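Local coordinates for protein CHAD domain (Ricinus communis, PDB 6QV5) that probably binds inorganic polyphosphate through its all-helical CHAD domain, and also binds a zinc ion, at residues A[102-107]-A[248-253]; A[123-128]-A[252-257]. All blocks are in the same frame, centred on the assembly; numbering follows the deposited sequence.

Contact 1: A[102-107]-A[248-253]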
loop_
_atom_site.group_PDB
_atom_site.type_symbol
_atom_site.label_atom_id
_atom_site.label_comp_id
_atom_site.label_asym_id
_atom_site.label_seq_id
_atom_site.Cartn_x
_atom_site.Cartn_y
_atom_site.Cartn_z
ATOM N N ASP A 102 -8.124 -2.142 11.680
ATOM C CA ASP A 102 -9.018 -1.009 11.437
ATOM C C ASP A 102 -9.927 -1.264 10.227
ATOM O O ASP A 102 -11.082 -0.838 10.243
ATOM C CB ASP A 102 -8.223 0.296 11.259
ATOM C CG ASP A 102 -8.516 1.382 12.286
ATOM O OD1 ASP A 102 -9.419 1.178 13.134
ATOM O OD2 ASP A 102 -7.847 2.436 12.240
ATOM N N VAL A 103 -9.402 -1.959 9.188
ATOM C CA VAL A 103 -10.135 -2.331 7.967
ATOM C C VAL A 103 -11.215 -3.358 8.341
ATOM O O VAL A 103 -12.363 -3.213 7.922
ATOM C CB VAL A 103 -9.191 -2.835 6.830
ATOM C CG1 VAL A 103 -9.973 -3.435 5.660
ATOM C CG2 VAL A 103 -8.275 -1.720 6.334
ATOM N N LEU A 104 -10.842 -4.365 9.160
ATOM C CA LEU A 104 -11.727 -5.420 9.657
ATOM C C LEU A 104 -12.919 -4.831 10.426
ATOM O O LEU A 104 -14.047 -5.262 10.208
ATOM C CB LEU A 104 -10.926 -6.419 10.530
ATOM C CG LEU A 104 -11.698 -7.477 11.350
ATOM C CD1 LEU A 104 -12.420 -8.476 10.456
ATOM C CD2 LEU A 104 -10.770 -8.216 12.287
ATOM N N LEU A 105 -12.665 -3.829 11.284
ATOM C CA LEU A 105 -13.675 -3.167 12.108
ATOM C C LEU A 105 -14.633 -2.247 11.329
ATOM O O LEU A 105 -15.844 -2.312 11.553
ATOM C CB LEU A 105 -12.982 -2.397 13.254
ATOM C CG LEU A 105 -13.873 -1.691 14.285
ATOM C CD1 LEU A 105 -14.479 -2.681 15.272
ATOM C CD2 LEU A 105 -13.095 -0.628 15.025
ATOM N N ALA A 106 -14.096 -1.384 10.449
ATOM C CA ALA A 106 -14.874 -0.389 9.705
ATOM C C ALA A 106 -15.430 -0.838 8.345
ATOM O O ALA A 106 -16.441 -0.281 7.906
ATOM C CB ALA A 106 -14.050 0.877 9.526
ATOM N N SER A 107 -14.778 -1.804 7.669
ATOM C CA SER A 107 -15.200 -2.232 6.334
ATOM C C SER A 107 -15.630 -3.702 6.210
ATOM O O SER A 107 -16.653 -3.968 5.580
ATOM C CB SER A 107 -14.104 -1.919 5.316
ATOM O OG SER A 107 -14.443 -2.329 4.002
ATOM N N VAL A 248 -9.933 -12.395 2.934
ATOM C CA VAL A 248 -8.980 -13.443 3.320
ATOM C C VAL A 248 -8.109 -13.000 4.525
ATOM O O VAL A 248 -7.735 -13.852 5.334
ATOM C CB VAL A 248 -8.153 -13.996 2.118
ATOM C CG1 VAL A 248 -7.024 -13.060 1.700
ATOM C CG2 VAL A 248 -7.623 -15.401 2.398
ATOM N N VAL A 249 -7.824 -11.681 4.658
ATOM C CA VAL A 249 -7.053 -11.120 5.778
ATOM C C VAL A 249 -7.913 -11.223 7.049
ATOM O O VAL A 249 -7.410 -11.635 8.097
ATOM C CB VAL A 249 -6.541 -9.673 5.484
ATOM C CG1 VAL A 249 -6.083 -8.952 6.753
ATOM C CG2 VAL A 249 -5.414 -9.689 4.452
ATOM N N ALA A 250 -9.222 -10.909 6.923
ATOM C CA ALA A 250 -10.223 -10.985 7.991
ATOM C C ALA A 250 -10.300 -12.391 8.597
ATOM O O ALA A 250 -10.315 -12.522 9.821
ATOM C CB ALA A 250 -11.583 -10.574 7.457
ATOM N N GLY A 251 -10.310 -13.412 7.734
ATOM C CA GLY A 251 -10.342 -14.818 8.126
ATOM C C GLY A 251 -9.104 -15.243 8.889
ATOM O O GLY A 251 -9.197 -16.030 9.834
ATOM N N ARG A 252 -7.936 -14.702 8.490
ATOM C CA ARG A 252 -6.637 -14.949 9.118
ATOM C C ARG A 252 -6.576 -14.261 10.493
ATOM O O ARG A 252 -6.147 -14.889 11.462
ATOM C CB ARG A 252 -5.502 -14.459 8.193
ATOM C CG ARG A 252 -4.087 -14.682 8.736
ATOM C CD ARG A 252 -3.011 -14.011 7.891
ATOM N NE ARG A 252 -3.164 -12.554 7.816
ATOM C CZ ARG A 252 -2.662 -11.690 8.695
ATOM N NH1 ARG A 252 -1.970 -12.123 9.743
ATOM N NH2 ARG A 252 -2.852 -10.387 8.537
ATOM N N LEU A 253 -7.015 -12.982 10.573
ATOM C CA LEU A 253 -7.030 -12.187 11.807
ATOM C C LEU A 253 -7.980 -12.751 12.861
ATOM O O LEU A 253 -7.625 -12.773 14.040
ATOM C CB LEU A 253 -7.370 -10.707 11.534
ATOM C CG LEU A 253 -6.343 -9.852 10.779
ATOM C CD1 LEU A 253 -6.913 -8.483 10.476
ATOM C CD2 LEU A 253 -5.044 -9.696 11.562
#
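L104 and A250 bring helices 82-108 and 224-260 to their nearest backbone point between segments 102-107 and 248-253, with L104 CA 6.0 Å from A250 CA. The contact belongs to the helical-bundle architecture of the CHAD domain and joins two helices distant in sequence, with 140 mostly helical residues between the segments. The small side chain of A250 is consistent with this close approach, since a lone CB is all it puts into the interface. L104 supplies the bulk from the other side. Its CB is directed at helix 224-260, and with CG anti to the backbone N (chi1 170°) the isobutyl group extends far enough for its two methyls to serve different residues one helical turn apart. L104 CD1 rests on the alanine, 3.8 Å from A250 CB and 4.1 Å from A250 CA, and so touches the backbone as well as the methyl. CD2 faces L253, whose CB also points across the gap; this second touch is looser. The interface is therefore a small, wholly apolar seam whose three touching residues are all buried. Neighbouring helices close it: L104 also packs on V129 of helix 122-145, while A250 leans on L275 of helix 265-281 and on T108 at the end of helix 82-108. L253 reaches further back along that helix to D100 and W101. On helix 224-260, G251 O accepts a hydrogen bond from R272 NE, tying this turn to helix 265-281. On the opposing helix the turn at 104-107 widens to a pi-type turn, and V103 O is bonded to S107 N at 2.8 Å. Across the seam the leucine methyls L104 CD2 and L253 CD1 stand 4.3 Å apart.

Contact 2: A[123-128]-A[252-257]; sequences LELNAL and RLLQEL
Helices 122-145 and 224-260 of the all-helical CHAD fold cross here, bridged by four leucines: L125 and L128 against L254 and L257. The segments run almost at right angles, 94° between their N-to-C directions, and their axes come no nearer than 12.9 Å. At that spacing the backbones are well separated, with L128 CA 9.3 Å from L257 CA, and long side chains have to span the gap. L128 and L257 do so most directly. Each points its CB at the other helix and holds CG anti to its backbone N (chi1 -178° in both), so the two isobutyl groups reach out and meet tip to tip. L128 CD2 is the methyl that touches: it lies 3.9 Å from L257 CD2 and 4.1 Å from L257 CD1, spanning both branches of the fork. L125 comes in from one turn earlier; its CB does not aim at the partner helix, but the end of the side chain draws nearer. L125 CD1 faces both partner leucines, 4.2 Å from L254 CD2 and 4.3 Å from L257 CD2. Other parts of the fold fill in the sides: V268 of helix 265-281 meets both L125 and L254, W101 of helix 82-108 backs L257, and Q261, Q263 and A264 of the loop after helix 224-260 pack on L128. Away from the leucines, exposed R252 and E256 form a salt bridge along their own helix, NH1 to OE2 at 3.1 Å, though as a hydrogen bond it is weak and bent (123°). The whole is a near-perpendicular, widely spaced helix crossing of the all-helical CHAD fold, spanned by leucine side chains.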
loop_
_atom_site.group_PDB
_atom_site.type_symbol
_atom_site.label_atom_id
_atom_site.label_comp_id
_atom_site.label_asym_id
_atom_site.label_seq_id
_atom_site.Cartn_x
_atom_site.Cartn_y
_atom_site.Cartn_z
ATOM N N LEU A 123 -22.239 -8.406 18.290
ATOM C CA LEU A 123 -22.119 -7.127 18.998
ATOM C C LEU A 123 -20.934 -7.140 19.969
ATOM O O LEU A 123 -20.197 -6.154 20.041
ATOM C CB LEU A 123 -23.421 -6.775 19.735
ATOM C CG LEU A 123 -24.531 -6.186 18.871
ATOM C CD1 LEU A 123 -25.568 -7.238 18.520
ATOM C CD2 LEU A 123 -25.197 -5.019 19.569
ATOM N N GLU A 124 -20.743 -8.261 20.696
ATOM C CA GLU A 124 -19.628 -8.435 21.632
ATOM C C GLU A 124 -18.308 -8.668 20.885
ATOM O O GLU A 124 -17.245 -8.334 21.408
ATOM C CB GLU A 124 -19.915 -9.532 22.681
ATOM C CG GLU A 124 -20.118 -10.934 22.126
ATOM C CD GLU A 124 -20.749 -11.925 23.085
ATOM O OE1 GLU A 124 -20.163 -12.170 24.165
ATOM O OE2 GLU A 124 -21.827 -12.467 22.750
ATOM N N LEU A 125 -18.388 -9.220 19.654
ATOM C CA LEU A 125 -17.240 -9.462 18.777
ATOM C C LEU A 125 -16.721 -8.124 18.241
ATOM O O LEU A 125 -15.508 -7.918 18.195
ATOM C CB LEU A 125 -17.624 -10.413 17.622
ATOM C CG LEU A 125 -16.540 -10.733 16.578
ATOM C CD1 LEU A 125 -15.440 -11.600 17.159
ATOM C CD2 LEU A 125 -17.138 -11.410 15.370
ATOM N N ASN A 126 -17.648 -7.212 17.869
ATOM C CA ASN A 126 -17.350 -5.866 17.373
ATOM C C ASN A 126 -16.623 -5.050 18.447
ATOM O O ASN A 126 -15.724 -4.278 18.118
ATOM C CB ASN A 126 -18.633 -5.160 16.938
ATOM C CG ASN A 126 -18.390 -3.889 16.168
ATOM O OD1 ASN A 126 -18.138 -3.904 14.958
ATOM N ND2 ASN A 126 -18.459 -2.759 16.854
ATOM N N ALA A 127 -17.002 -5.246 19.728
ATOM C CA ALA A 127 -16.394 -4.595 20.888
ATOM C C ALA A 127 -14.986 -5.148 21.135
ATOM O O ALA A 127 -14.094 -4.386 21.516
ATOM C CB ALA A 127 -17.263 -4.801 22.118
ATOM N N LEU A 128 -14.789 -6.468 20.905
ATOM C CA LEU A 128 -13.500 -7.145 21.061
ATOM C C LEU A 128 -12.529 -6.724 19.952
ATOM O O LEU A 128 -11.368 -6.449 20.244
ATOM C CB LEU A 128 -13.678 -8.679 21.100
ATOM C CG LEU A 128 -12.417 -9.544 21.314
ATOM C CD1 LEU A 128 -11.841 -9.376 22.720
ATOM C CD2 LEU A 128 -12.719 -11.007 21.070
ATOM N N ARG A 252 -7.936 -14.702 8.490
ATOM C CA ARG A 252 -6.637 -14.949 9.118
ATOM C C ARG A 252 -6.576 -14.261 10.493
ATOM O O ARG A 252 -6.147 -14.889 11.462
ATOM C CB ARG A 252 -5.502 -14.459 8.193
ATOM C CG ARG A 252 -4.087 -14.682 8.736
ATOM C CD ARG A 252 -3.011 -14.011 7.891
ATOM N NE ARG A 252 -3.164 -12.554 7.816
ATOM C CZ ARG A 252 -2.662 -11.690 8.695
ATOM N NH1 ARG A 252 -1.970 -12.123 9.743
ATOM N NH2 ARG A 252 -2.852 -10.387 8.537
ATOM N N LEU A 253 -7.015 -12.982 10.573
ATOM C CA LEU A 253 -7.030 -12.187 11.807
ATOM C C LEU A 253 -7.980 -12.751 12.861
ATOM O O LEU A 253 -7.625 -12.773 14.040
ATOM C CB LEU A 253 -7.370 -10.707 11.534
ATOM C CG LEU A 253 -6.343 -9.852 10.779
ATOM C CD1 LEU A 253 -6.913 -8.483 10.476
ATOM C CD2 LEU A 253 -5.044 -9.696 11.562
ATOM N N LEU A 254 -9.182 -13.201 12.442
ATOM C CA LEU A 254 -10.180 -13.769 13.351
ATOM C C LEU A 254 -9.766 -15.137 13.893
ATOM O O LEU A 254 -9.965 -15.390 15.080
ATOM C CB LEU A 254 -11.581 -13.811 12.719
ATOM C CG LEU A 254 -12.296 -12.465 12.536
ATOM C CD1 LEU A 254 -13.409 -12.577 11.518
ATOM C CD2 LEU A 254 -12.832 -11.919 13.857
ATOM N N GLN A 255 -9.149 -15.996 13.045
ATOM C CA GLN A 255 -8.645 -17.320 13.442
ATOM C C GLN A 255 -7.544 -17.173 14.512
ATOM O O GLN A 255 -7.498 -17.972 15.451
ATOM C CB GLN A 255 -8.163 -18.122 12.211
ATOM C CG GLN A 255 -7.596 -19.526 12.492
ATOM C CD GLN A 255 -8.547 -20.448 13.220
ATOM O OE1 GLN A 255 -9.527 -20.949 12.658
ATOM N NE2 GLN A 255 -8.266 -20.702 14.491
ATOM N N GLU A 256 -6.699 -16.123 14.387
ATOM C CA GLU A 256 -5.640 -15.783 15.344
ATOM C C GLU A 256 -6.271 -15.295 16.654
ATOM O O GLU A 256 -5.773 -15.624 17.733
ATOM C CB GLU A 256 -4.717 -14.696 14.771
ATOM C CG GLU A 256 -3.676 -15.217 13.793
ATOM C CD GLU A 256 -2.884 -14.158 13.048
ATOM O OE1 GLU A 256 -2.467 -13.159 13.680
ATOM O OE2 GLU A 256 -2.665 -14.337 11.828
ATOM N N LEU A 257 -7.378 -14.523 16.549
ATOM C CA LEU A 257 -8.145 -13.990 17.677
ATOM C C LEU A 257 -8.867 -15.122 18.426
ATOM O O LEU A 257 -9.011 -15.041 19.644
ATOM C CB LEU A 257 -9.144 -12.916 17.186
ATOM C CG LEU A 257 -10.010 -12.189 18.230
ATOM C CD1 LEU A 257 -9.193 -11.196 19.043
ATOM C CD2 LEU A 257 -11.165 -11.471 17.567
#

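Helix 224-260 is common to both contacts: it meets helix 82-108 in contact 1 and then, a turn further along, helix 122-145 in contact 2, with R252 and L253 belonging to both segments. The two partner helices follow one another in the chain, and both contacts end on the same later helix. Their centres are 9 Å apart, on the same side of the chain's centre, and the partner segments touch directly where L105 CD1 packs 3.5 Å from N126 O. Together the contacts pack helices 82-108, 122-145 and 224-260 against one another within the CHAD domain, away from the zinc site of H52 and H138.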